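Local coordinates for uncharacterized protein (Escherichia coli UMEA 3162-1, PDB 4X5M) that probably carries sugars across the membrane down their concentration gradient as a homodimer, rocking so that a central cavity opens to one side and then the other, at residues E33-V38 against V78-N83; T45-W50 against I64-T69; Y53-M56 against V62-A65. All blocks are in the same frame, centred on the assembly; numbering follows the deposited sequence.

Interaction 1 (E33-V38 against V78-N83). With OLA (oleic acid), chain D.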
loop_
_atom_site.group_PDB
_atom_site.type_symbol
_atom_site.label_atom_id
_atom_site.label_comp_id
_atom_site.label_asym_id
_atom_site.label_seq_id
_atom_site.Cartn_x
_atom_site.Cartn_y
_atom_site.Cartn_z
ATOM N N GLU A 33 11.724 7.375 -13.020
ATOM C CA GLU A 33 10.944 7.381 -14.253
ATOM C C GLU A 33 9.617 6.651 -14.066
ATOM O O GLU A 33 9.580 5.531 -13.553
ATOM C CB GLU A 33 11.736 6.748 -15.401
ATOM C CG GLU A 33 12.791 7.661 -16.012
ATOM N N GLY A 34 8.528 7.293 -14.479
ATOM C CA GLY A 34 7.210 6.692 -14.390
ATOM C C GLY A 34 6.464 7.075 -13.127
ATOM O O GLY A 34 5.233 7.033 -13.086
ATOM N N ILE A 35 7.211 7.449 -12.093
ATOM C CA ILE A 35 6.618 7.828 -10.816
ATOM C C ILE A 35 5.800 9.110 -10.935
ATOM O O ILE A 35 6.309 10.145 -11.366
ATOM C CB ILE A 35 7.694 8.018 -9.730
ATOM C CG1 ILE A 35 8.427 6.700 -9.475
ATOM C CG2 ILE A 35 7.069 8.540 -8.446
ATOM C CD1 ILE A 35 9.486 6.786 -8.399
ATOM N N SER A 36 4.529 9.031 -10.556
ATOM C CA SER A 36 3.650 10.193 -10.584
ATOM C C SER A 36 3.726 10.982 -9.284
ATOM O O SER A 36 3.509 10.437 -8.200
ATOM C CB SER A 36 2.206 9.771 -10.848
ATOM O OG SER A 36 1.308 10.826 -10.557
ATOM N N VAL A 37 4.032 12.270 -9.404
ATOM C CA VAL A 37 4.081 13.162 -8.251
ATOM C C VAL A 37 2.716 13.247 -7.574
ATOM O O VAL A 37 2.615 13.169 -6.348
ATOM C CB VAL A 37 4.544 14.576 -8.656
ATOM C CG1 VAL A 37 4.443 15.532 -7.478
ATOM C CG2 VAL A 37 5.967 14.532 -9.193
ATOM N N VAL A 38 1.669 13.389 -8.382
ATOM C CA VAL A 38 0.303 13.503 -7.873
ATOM C C VAL A 38 -0.116 12.269 -7.077
ATOM O O VAL A 38 -0.700 12.387 -5.998
ATOM C CB VAL A 38 -0.705 13.728 -9.021
ATOM C CG1 VAL A 38 -2.136 13.656 -8.503
ATOM C CG2 VAL A 38 -0.449 15.064 -9.697
ATOM N N VAL A 78 10.714 12.946 -2.778
ATOM C CA VAL A 78 11.780 13.946 -2.755
ATOM C C VAL A 78 12.698 13.814 -3.966
ATOM O O VAL A 78 12.950 14.788 -4.675
ATOM C CB VAL A 78 12.632 13.842 -1.471
ATOM C CG1 VAL A 78 13.938 14.609 -1.632
ATOM C CG2 VAL A 78 11.856 14.355 -0.272
ATOM N N ILE A 79 13.191 12.601 -4.198
ATOM C CA ILE A 79 14.049 12.322 -5.344
ATOM C C ILE A 79 13.313 12.597 -6.655
ATOM O O ILE A 79 13.894 13.127 -7.605
ATOM C CB ILE A 79 14.551 10.862 -5.327
ATOM C CG1 ILE A 79 15.342 10.583 -4.049
ATOM C CG2 ILE A 79 15.406 10.571 -6.551
ATOM C CD1 ILE A 79 15.730 9.131 -3.876
ATOM N N THR A 80 12.031 12.245 -6.694
ATOM C CA THR A 80 11.208 12.469 -7.879
ATOM C C THR A 80 11.108 13.954 -8.212
ATOM O O THR A 80 11.246 14.351 -9.370
ATOM C CB THR A 80 9.785 11.899 -7.698
ATOM O OG1 THR A 80 9.858 10.486 -7.471
ATOM C CG2 THR A 80 8.942 12.161 -8.936
ATOM N N LEU A 81 10.875 14.768 -7.189
ATOM C CA LEU A 81 10.756 16.212 -7.365
ATOM C C LEU A 81 12.090 16.839 -7.764
ATOM O O LEU A 81 12.125 17.807 -8.524
ATOM C CB LEU A 81 10.224 16.861 -6.086
ATOM C CG LEU A 81 8.763 16.551 -5.752
ATOM C CD1 LEU A 81 8.395 17.070 -4.371
ATOM C CD2 LEU A 81 7.842 17.139 -6.810
ATOM N N ILE A 82 13.184 16.286 -7.249
ATOM C CA ILE A 82 14.518 16.753 -7.612
ATOM C C ILE A 82 14.818 16.439 -9.077
ATOM O O ILE A 82 15.271 17.307 -9.825
ATOM C CB ILE A 82 15.606 16.123 -6.718
ATOM C CG1 ILE A 82 15.485 16.635 -5.281
ATOM C CG2 ILE A 82 16.990 16.434 -7.261
ATOM C CD1 ILE A 82 16.510 16.044 -4.332
ATOM N N ASN A 83 14.560 15.199 -9.481
ATOM C CA ASN A 83 14.771 14.781 -10.863
ATOM C C ASN A 83 13.884 15.550 -11.837
ATOM O O ASN A 83 14.310 15.891 -12.941
ATOM C CB ASN A 83 14.518 13.279 -11.020
ATOM C CG ASN A 83 15.525 12.433 -10.265
ATOM O OD1 ASN A 83 15.232 11.305 -9.870
ATOM N ND2 ASN A 83 16.718 12.978 -10.056
HETATM C C1 OLA D . 17.417 11.154 -0.572
HETATM O O1 OLA D . 18.000 11.684 -1.555
HETATM O O2 OLA D . 16.164 11.022 -0.577
HETATM C C2 OLA D . 18.219 10.677 0.617
HETATM C C3 OLA D . 17.284 10.409 1.774
HETATM C C4 OLA D . 17.157 11.655 2.623
HETATM C C5 OLA D . 15.919 11.555 3.487
HETATM C C6 OLA D . 15.210 12.891 3.497
HETATM C C7 OLA D . 13.713 12.670 3.522
HETATM C C8 OLA D . 13.001 14.006 3.542
HETATM C C9 OLA D . 13.102 14.612 4.925
HETATM C C10 OLA D . 12.124 15.417 5.386
HETATM C C11 OLA D . 10.913 15.719 4.529
HETATM C C12 OLA D . 9.887 16.465 5.355
HETATM C C13 OLA D . 9.143 15.488 6.240
HETATM C C14 OLA D . 8.469 16.230 7.373
HETATM C C15 OLA D . 7.748 15.243 8.264
HETATM C C16 OLA D . 7.035 15.974 9.381
HETATM C C17 OLA D . 5.916 15.103 9.908
HETATM C C18 OLA D . 5.377 15.685 11.195
#
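Ile35 and Val37, two residues apart where the chain enters helix 37-57, close on Thr80 and Leu81 near the far end of helix 60-86. Thr80 carries the tight part of the contact. Its two branches meet different partners: OG1 comes 3.5 Å from CG2 of Ile35, while the methyl CG2 meets Val37 CG2 at 3.8 Å. With chi1 at -60°, the hydroxyl lies beside its own backbone N and is turned back along the helix, where it hydrogen-bonds to the carbonyl O of Val76. The polar atom is therefore already satisfied within its helix, and what it offers Ile35 is only van der Waals contact. Ile35 lays both CG2 and the tip of its extended branch against this hydroxyl, CD1 standing 3.8 Å from Thr80 OG1.

Toward the outside the packing thins to the end of Leu81, whose CD2 lies against the two methyls of Val37, 3.8 Å from CG1. The two side chains cross at about a right angle, and Leu81 itself lies on the surface of a membrane-spanning helix. No hydrogen bond joins the two segments, and the interface is small, 186 Å² in all. On another side of helix 60-86, Ile79 CG1 approaches O2 of an oleic acid at 3.6 Å, so lipid flanks this end of the helix.

Ser36 turns away from helix 60-86 and serves as N-cap, its OG bonded to the backbone N of Met39, capping the first turn of helix 37-57. The incoming chain is laid across helix 60-86: Ile35 also rests on Val76, Val37 on Leu77 and Arg84, and the connecting loop passes over Thr80 and Ile79 through Thr32.

Interaction 2 (T45-W50 against I64-T69). With OLB ((2S)-2,3-dihydroxypropyl (9Z)-octadec-9-enoate), chain G; OLA (oleic acid), chain F.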
loop_
_atom_site.group_PDB
_atom_site.type_symbol
_atom_site.label_atom_id
_atom_site.label_comp_id
_atom_site.label_asym_id
_atom_site.label_seq_id
_atom_site.Cartn_x
_atom_site.Cartn_y
_atom_site.Cartn_z
ATOM N N THR A 45 -0.688 11.808 1.677
ATOM C CA THR A 45 -1.804 12.448 2.367
ATOM C C THR A 45 -2.587 11.414 3.170
ATOM O O THR A 45 -2.967 11.655 4.317
ATOM C CB THR A 45 -2.750 13.161 1.379
ATOM O OG1 THR A 45 -2.043 14.216 0.715
ATOM C CG2 THR A 45 -3.947 13.749 2.108
ATOM N N GLY A 46 -2.811 10.254 2.561
ATOM C CA GLY A 46 -3.499 9.167 3.228
ATOM C C GLY A 46 -2.669 8.550 4.337
ATOM O O GLY A 46 -3.197 8.208 5.397
ATOM N N VAL A 47 -1.369 8.405 4.094
ATOM C CA VAL A 47 -0.454 7.838 5.083
ATOM C C VAL A 47 -0.441 8.673 6.358
ATOM O O VAL A 47 -0.530 8.137 7.464
ATOM C CB VAL A 47 0.983 7.726 4.529
ATOM C CG1 VAL A 47 1.963 7.393 5.645
ATOM C CG2 VAL A 47 1.050 6.676 3.432
ATOM N N ILE A 48 -0.337 9.988 6.194
ATOM C CA ILE A 48 -0.394 10.913 7.321
ATOM C C ILE A 48 -1.715 10.766 8.073
ATOM O O ILE A 48 -1.744 10.759 9.305
ATOM C CB ILE A 48 -0.224 12.376 6.856
ATOM C CG1 ILE A 48 1.164 12.587 6.246
ATOM C CG2 ILE A 48 -0.449 13.338 8.009
ATOM C CD1 ILE A 48 2.306 12.264 7.186
ATOM N N SER A 49 -2.803 10.627 7.322
ATOM C CA SER A 49 -4.128 10.479 7.913
ATOM C C SER A 49 -4.263 9.157 8.672
ATOM O O SER A 49 -4.936 9.097 9.702
ATOM C CB SER A 49 -5.206 10.585 6.833
ATOM O OG SER A 49 -5.152 11.839 6.174
ATOM N N TRP A 50 -3.629 8.103 8.164
ATOM C CA TRP A 50 -3.605 6.820 8.867
ATOM C C TRP A 50 -2.883 6.951 10.202
ATOM O O TRP A 50 -3.289 6.353 11.200
ATOM C CB TRP A 50 -2.926 5.738 8.023
ATOM C CG TRP A 50 -3.803 5.085 6.996
ATOM C CD1 TRP A 50 -3.644 5.127 5.642
ATOM C CD2 TRP A 50 -4.965 4.284 7.238
ATOM N NE1 TRP A 50 -4.637 4.406 5.025
ATOM C CE2 TRP A 50 -5.464 3.878 5.986
ATOM C CE3 TRP A 50 -5.638 3.872 8.394
ATOM C CZ2 TRP A 50 -6.599 3.082 5.851
ATOM C CZ3 TRP A 50 -6.767 3.082 8.261
ATOM C CH2 TRP A 50 -7.236 2.695 6.999
ATOM N N ILE A 64 2.776 1.820 13.146
ATOM C CA ILE A 64 4.110 1.446 12.687
ATOM C C ILE A 64 4.120 1.117 11.193
ATOM O O ILE A 64 5.122 1.329 10.515
ATOM C CB ILE A 64 4.677 0.245 13.491
ATOM C CG1 ILE A 64 6.178 0.085 13.237
ATOM C CG2 ILE A 64 3.925 -1.044 13.170
ATOM C CD1 ILE A 64 6.805 -1.072 13.986
ATOM N N ALA A 65 2.998 0.622 10.680
ATOM C CA ALA A 65 2.895 0.283 9.266
ATOM C C ALA A 65 3.047 1.527 8.398
ATOM O O ALA A 65 3.784 1.526 7.412
ATOM C CB ALA A 65 1.569 -0.405 8.978
ATOM N N ASN A 66 2.354 2.592 8.786
ATOM C CA ASN A 66 2.339 3.821 8.005
ATOM C C ASN A 66 3.527 4.735 8.287
ATOM O O ASN A 66 3.907 5.539 7.440
ATOM C CB ASN A 66 1.033 4.574 8.248
ATOM C CG ASN A 66 -0.155 3.896 7.597
ATOM O OD1 ASN A 66 -0.441 4.119 6.421
ATOM N ND2 ASN A 66 -0.854 3.063 8.359
ATOM N N ILE A 67 4.111 4.617 9.476
ATOM C CA ILE A 67 5.309 5.387 9.791
ATOM C C ILE A 67 6.475 4.879 8.948
ATOM O O ILE A 67 7.220 5.667 8.366
ATOM C CB ILE A 67 5.668 5.315 11.289
ATOM C CG1 ILE A 67 4.651 6.103 12.115
ATOM C CG2 ILE A 67 7.064 5.870 11.530
ATOM C CD1 ILE A 67 4.853 5.989 13.612
ATOM N N VAL A 68 6.618 3.557 8.873
ATOM C CA VAL A 68 7.641 2.950 8.027
ATOM C C VAL A 68 7.373 3.271 6.559
ATOM O O VAL A 68 8.297 3.581 5.802
ATOM C CB VAL A 68 7.709 1.417 8.218
ATOM C CG1 VAL A 68 8.691 0.801 7.235
ATOM C CG2 VAL A 68 8.108 1.077 9.641
ATOM N N THR A 69 6.102 3.207 6.169
ATOM C CA THR A 69 5.688 3.580 4.818
ATOM C C THR A 69 6.095 5.019 4.513
ATOM O O THR A 69 6.578 5.320 3.421
ATOM C CB THR A 69 4.164 3.429 4.629
ATOM O OG1 THR A 69 3.789 2.061 4.822
ATOM C CG2 THR A 69 3.750 3.863 3.233
HETATM C C1 OLB G . -0.723 1.551 4.343
HETATM C C2 OLB G . 0.246 0.892 3.387
HETATM C C3 OLB G . -0.003 1.453 2.005
HETATM C C4 OLB G . -0.137 0.332 0.992
HETATM C C5 OLB G . -1.169 0.715 -0.056
HETATM O O19 OLB G . -1.142 2.665 4.106
HETATM O O20 OLB G . -1.146 0.868 5.494
HETATM C C21 OLB G . -2.387 1.314 5.986
HETATM C C22 OLB G . -2.899 0.321 7.002
HETATM O O23 OLB G . -2.749 0.861 8.292
HETATM C C24 OLB G . -4.360 0.046 6.740
HETATM O O25 OLB G . -4.473 -1.110 5.941
HETATM C C6 OLB G . -1.402 -0.391 -1.069
HETATM C C7 OLB G . -0.164 -0.597 -1.924
HETATM C C8 OLB G . -0.391 -0.272 -3.397
HETATM C C9 OLB G . -0.828 -1.495 -4.189
HETATM C C10 OLB G . 0.038 -2.359 -4.766
HETATM C C11 OLB G . 1.534 -2.157 -4.680
HETATM C C12 OLB G . 2.016 -1.272 -5.815
HETATM C C13 OLB G . 2.938 -0.233 -5.213
HETATM C C14 OLB G . 2.985 1.023 -6.052
HETATM C C15 OLB G . 3.869 2.021 -5.340
HETATM C C16 OLB G . 3.262 2.326 -3.988
HETATM C C17 OLB G . 4.349 2.411 -2.941
HETATM C C18 OLB G . 3.821 1.821 -1.654
HETATM C C12 OLA F . 7.294 -7.535 14.555
HETATM C C13 OLA F . 7.095 -7.198 13.095
HETATM C C14 OLA F . 6.805 -5.720 12.962
HETATM C C15 OLA F . 6.322 -5.425 11.559
HETATM C C16 OLA F . 5.768 -4.019 11.517
HETATM C C17 OLA F . 6.737 -3.121 10.781
HETATM C C18 OLA F . 6.311 -3.012 9.334
#
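This is a buried helix-helix contact at the middle of the transmembrane bundle, in which Val47 and Trp50 of helix 37-57 pack on Asn66 and Thr69 of helix 60-86. The two segments run in roughly antiparallel directions, 144° apart, with their axes 9.0 Å from each other at closest approach. Val47 fills the crossing. Its CG1, anti to the backbone N, sits 3.2 Å from the carbonyl O of Asn66, and CG2 meets the methyl CG2 of Thr69 at 3.9 Å. The hydroxyl of Thr69 is directed elsewhere, giving a 2.6 Å hydrogen bond from OG1 to Ala65 O, which also accepts the backbone N of Thr69 from the opposite face of its plane.

The amide of Asn66 slips beside Trp50, its CG 3.4 Å from Trp50 CB and its plane only 19° from that of the indole. Beyond them lies the glycerol head of a bound monoolein: C24 sits over one indole face, offset toward the rim, and Asn66 ND2 donates to O23 across 2.9 Å, a bent bond with an N-H...O angle of 139°. The same ND2 also bonds Val62 O one turn back, which steadies the amide. Asn66 ND2 of the second subunit grips the lipid too, and Trp50 NE1 is held by Thr15 OG1 of the second subunit.

The contact therefore joins a crossing packed by methyl groups to a polar, aromatic surface at the dimer centre. The indole face of Trp50 and the Asn66 amides of both subunits hold a hydroxylated head group in this inward-open transporter, a chemistry consistent with a site that could receive a sugar, although the occupant seen here is a lipid.

Interaction 3 (Y53-M56 against V62-A65). With OLB ((2S)-2,3-dihydroxypropyl (9Z)-octadec-9-enoate), chain G; OLA (oleic acid), chain E; OLA (oleic acid), chain F.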
loop_
_atom_site.group_PDB
_atom_site.type_symbol
_atom_site.label_atom_id
_atom_site.label_comp_id
_atom_site.label_asym_id
_atom_site.label_seq_id
_atom_site.Cartn_x
_atom_site.Cartn_y
_atom_site.Cartn_z
ATOM N N TYR A 53 -5.102 8.568 12.489
ATOM C CA TYR A 53 -6.100 7.553 12.805
ATOM C C TYR A 53 -5.557 6.541 13.807
ATOM O O TYR A 53 -6.232 6.186 14.771
ATOM C CB TYR A 53 -6.555 6.838 11.533
ATOM C CG TYR A 53 -7.685 5.857 11.747
ATOM C CD1 TYR A 53 -8.937 6.295 12.152
ATOM C CD2 TYR A 53 -7.506 4.495 11.530
ATOM C CE1 TYR A 53 -9.979 5.410 12.345
ATOM C CE2 TYR A 53 -8.544 3.599 11.718
ATOM C CZ TYR A 53 -9.780 4.064 12.127
ATOM O OH TYR A 53 -10.824 3.192 12.320
ATOM N N GLY A 54 -4.333 6.083 13.564
ATOM C CA GLY A 54 -3.683 5.124 14.439
ATOM C C GLY A 54 -3.504 5.640 15.854
ATOM O O GLY A 54 -3.662 4.893 16.820
ATOM N N ILE A 55 -3.172 6.921 15.978
ATOM C CA ILE A 55 -3.004 7.550 17.284
ATOM C C ILE A 55 -4.342 7.649 18.004
ATOM O O ILE A 55 -4.452 7.335 19.190
ATOM C CB ILE A 55 -2.384 8.958 17.160
ATOM C CG1 ILE A 55 -0.944 8.865 16.656
ATOM C CG2 ILE A 55 -2.430 9.685 18.497
ATOM C CD1 ILE A 55 -0.301 10.212 16.397
ATOM N N MET A 56 -5.364 8.078 17.271
ATOM C CA MET A 56 -6.699 8.233 17.837
ATOM C C MET A 56 -7.343 6.888 18.171
ATOM O O MET A 56 -8.276 6.823 18.972
ATOM C CB MET A 56 -7.591 9.021 16.873
ATOM C CG MET A 56 -7.224 10.496 16.763
ATOM S SD MET A 56 -7.757 11.313 15.241
ATOM C CE MET A 56 -8.434 9.952 14.297
ATOM N N VAL A 62 -1.390 -0.224 12.932
ATOM C CA VAL A 62 -1.648 0.782 11.911
ATOM C C VAL A 62 -0.567 1.857 11.941
ATOM O O VAL A 62 -0.092 2.307 10.897
ATOM C CB VAL A 62 -3.036 1.431 12.102
ATOM C CG1 VAL A 62 -3.199 2.644 11.198
ATOM C CG2 VAL A 62 -4.137 0.411 11.844
ATOM N N LEU A 63 -0.174 2.249 13.149
ATOM C CA LEU A 63 0.839 3.282 13.343
ATOM C C LEU A 63 2.180 2.925 12.709
ATOM O O LEU A 63 2.664 3.644 11.834
ATOM C CB LEU A 63 1.037 3.558 14.835
ATOM C CG LEU A 63 0.304 4.778 15.395
ATOM C CD1 LEU A 63 0.601 4.955 16.877
ATOM C CD2 LEU A 63 0.688 6.027 14.616
ATOM N N ILE A 64 2.776 1.820 13.146
ATOM C CA ILE A 64 4.110 1.446 12.687
ATOM C C ILE A 64 4.120 1.117 11.193
ATOM O O ILE A 64 5.122 1.329 10.515
ATOM C CB ILE A 64 4.677 0.245 13.491
ATOM C CG1 ILE A 64 6.178 0.085 13.237
ATOM C CG2 ILE A 64 3.925 -1.044 13.170
ATOM C CD1 ILE A 64 6.805 -1.072 13.986
ATOM N N ALA A 65 2.998 0.622 10.680
ATOM C CA ALA A 65 2.895 0.283 9.266
ATOM C C ALA A 65 3.047 1.527 8.398
ATOM O O ALA A 65 3.784 1.526 7.412
ATOM C CB ALA A 65 1.569 -0.405 8.978
HETATM C C1 OLB G . -0.723 1.551 4.343
HETATM C C2 OLB G . 0.246 0.892 3.387
HETATM C C3 OLB G . -0.003 1.453 2.005
HETATM C C4 OLB G . -0.137 0.332 0.992
HETATM C C5 OLB G . -1.169 0.715 -0.056
HETATM O O19 OLB G . -1.142 2.665 4.106
HETATM O O20 OLB G . -1.146 0.868 5.494
HETATM C C21 OLB G . -2.387 1.314 5.986
HETATM C C22 OLB G . -2.899 0.321 7.002
HETATM O O23 OLB G . -2.749 0.861 8.292
HETATM C C24 OLB G . -4.360 0.046 6.740
HETATM O O25 OLB G . -4.473 -1.110 5.941
HETATM C C6 OLB G . -1.402 -0.391 -1.069
HETATM C C7 OLB G . -0.164 -0.597 -1.924
HETATM C C8 OLB G . -0.391 -0.272 -3.397
HETATM C C9 OLB G . -0.828 -1.495 -4.189
HETATM C C10 OLB G . 0.038 -2.359 -4.766
HETATM C C11 OLB G . 1.534 -2.157 -4.680
HETATM C C12 OLB G . 2.016 -1.272 -5.815
HETATM C C13 OLB G . 2.938 -0.233 -5.213
HETATM C C14 OLB G . 2.985 1.023 -6.052
HETATM C C15 OLB G . 3.869 2.021 -5.340
HETATM C C16 OLB G . 3.262 2.326 -3.988
HETATM C C17 OLB G . 4.349 2.411 -2.941
HETATM C C18 OLB G . 3.821 1.821 -1.654
HETATM C C1 OLA E . 1.669 7.401 20.369
HETATM O O1 OLA E . 1.488 8.493 20.971
HETATM O O2 OLA E . 0.835 6.467 20.493
HETATM C C2 OLA E . 2.888 7.216 19.492
HETATM C C3 OLA E . 2.643 7.882 18.155
HETATM C C4 OLA E . 3.832 8.734 17.769
HETATM C C5 OLA E . 3.369 9.780 16.777
HETATM C C6 OLA E . 4.507 10.184 15.865
HETATM C C7 OLA E . 3.957 11.021 14.731
HETATM C C8 OLA E . 5.078 11.419 13.797
HETATM C C9 OLA E . 5.200 10.392 12.694
HETATM C C10 OLA E . 6.243 10.421 11.840
HETATM C C11 OLA E . 7.317 11.480 11.969
HETATM C C12 OLA E . 8.393 11.223 10.938
HETATM C C13 OLA E . 9.535 12.197 11.126
HETATM C C14 OLA E . 9.964 12.747 9.781
HETATM C C15 OLA E . 10.226 11.614 8.812
HETATM C C16 OLA E . 10.270 12.163 7.404
HETATM C C17 OLA E . 10.355 11.023 6.413
HETATM C C18 OLA E . 11.778 10.514 6.345
HETATM C C12 OLA F . 7.294 -7.535 14.555
HETATM C C13 OLA F . 7.095 -7.198 13.095
HETATM C C14 OLA F . 6.805 -5.720 12.962
HETATM C C15 OLA F . 6.322 -5.425 11.559
HETATM C C16 OLA F . 5.768 -4.019 11.517
HETATM C C17 OLA F . 6.737 -3.121 10.781
HETATM C C18 OLA F . 6.311 -3.012 9.334
#
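Gly54 lies against Val62 and Leu63 where helices 37-57 and 60-86 come close together, the CA atoms of Gly54 and Leu63 being 5.0 Å apart. Without a side chain, the glycine lets both neighbours reach its backbone: Leu63 CG stands 3.9 Å from Gly54 C, and Val62 CG1 is 4.1 Å from Gly54 CA. The bare CA of Gly54 faces these two side chains, which lets the helices come this close. Next to it, Ile55 CG1 touches Leu63 CD2 at 3.9 Å.

Lipid closes the next shell on two sides. The acyl chain of an oleic acid runs along the surface and meets Ile55 CD1 through C5 (3.7 Å) and Leu63 CD1 through C3, while Val62 CG1 faces O23 of the monoolein at 3.4 Å.

Farther out, Asp59 hydrogen-bonds through OD1 to the backbone N of Val62, near the start of helix 60-86. The hydroxyl of Tyr53 bonds Asp59 OD1 of the second subunit. Within its own chain Leu63 also packs on Ile51; Val62 rests on Trp50 of both subunits, and Ala65 packs on Ala12 and Thr16 of helix 3-17.

Overall arrangement
From the N terminus, helices 3-17 and 20-29 come first, and all three contacts then join helix 37-57 to helix 60-86. Interaction 1 begins earliest, at 33-38, and closes the longest loop, returning at 78-83. Within that loop, interaction 2 links 45-50 to 64-69, and interaction 3 links 53-56 to 62-65 across the short turn between the helices, so the two helices form an antiparallel hairpin paired by contacts that do not cross. Interactions 2 and 3 share Ile64 and Ala65, touch through Trp50 and Val62, and both meet the second subunit and the monoolein. Interaction 1 lies on the other side of the chain's centre from interaction 3, their centres about 26 Å apart.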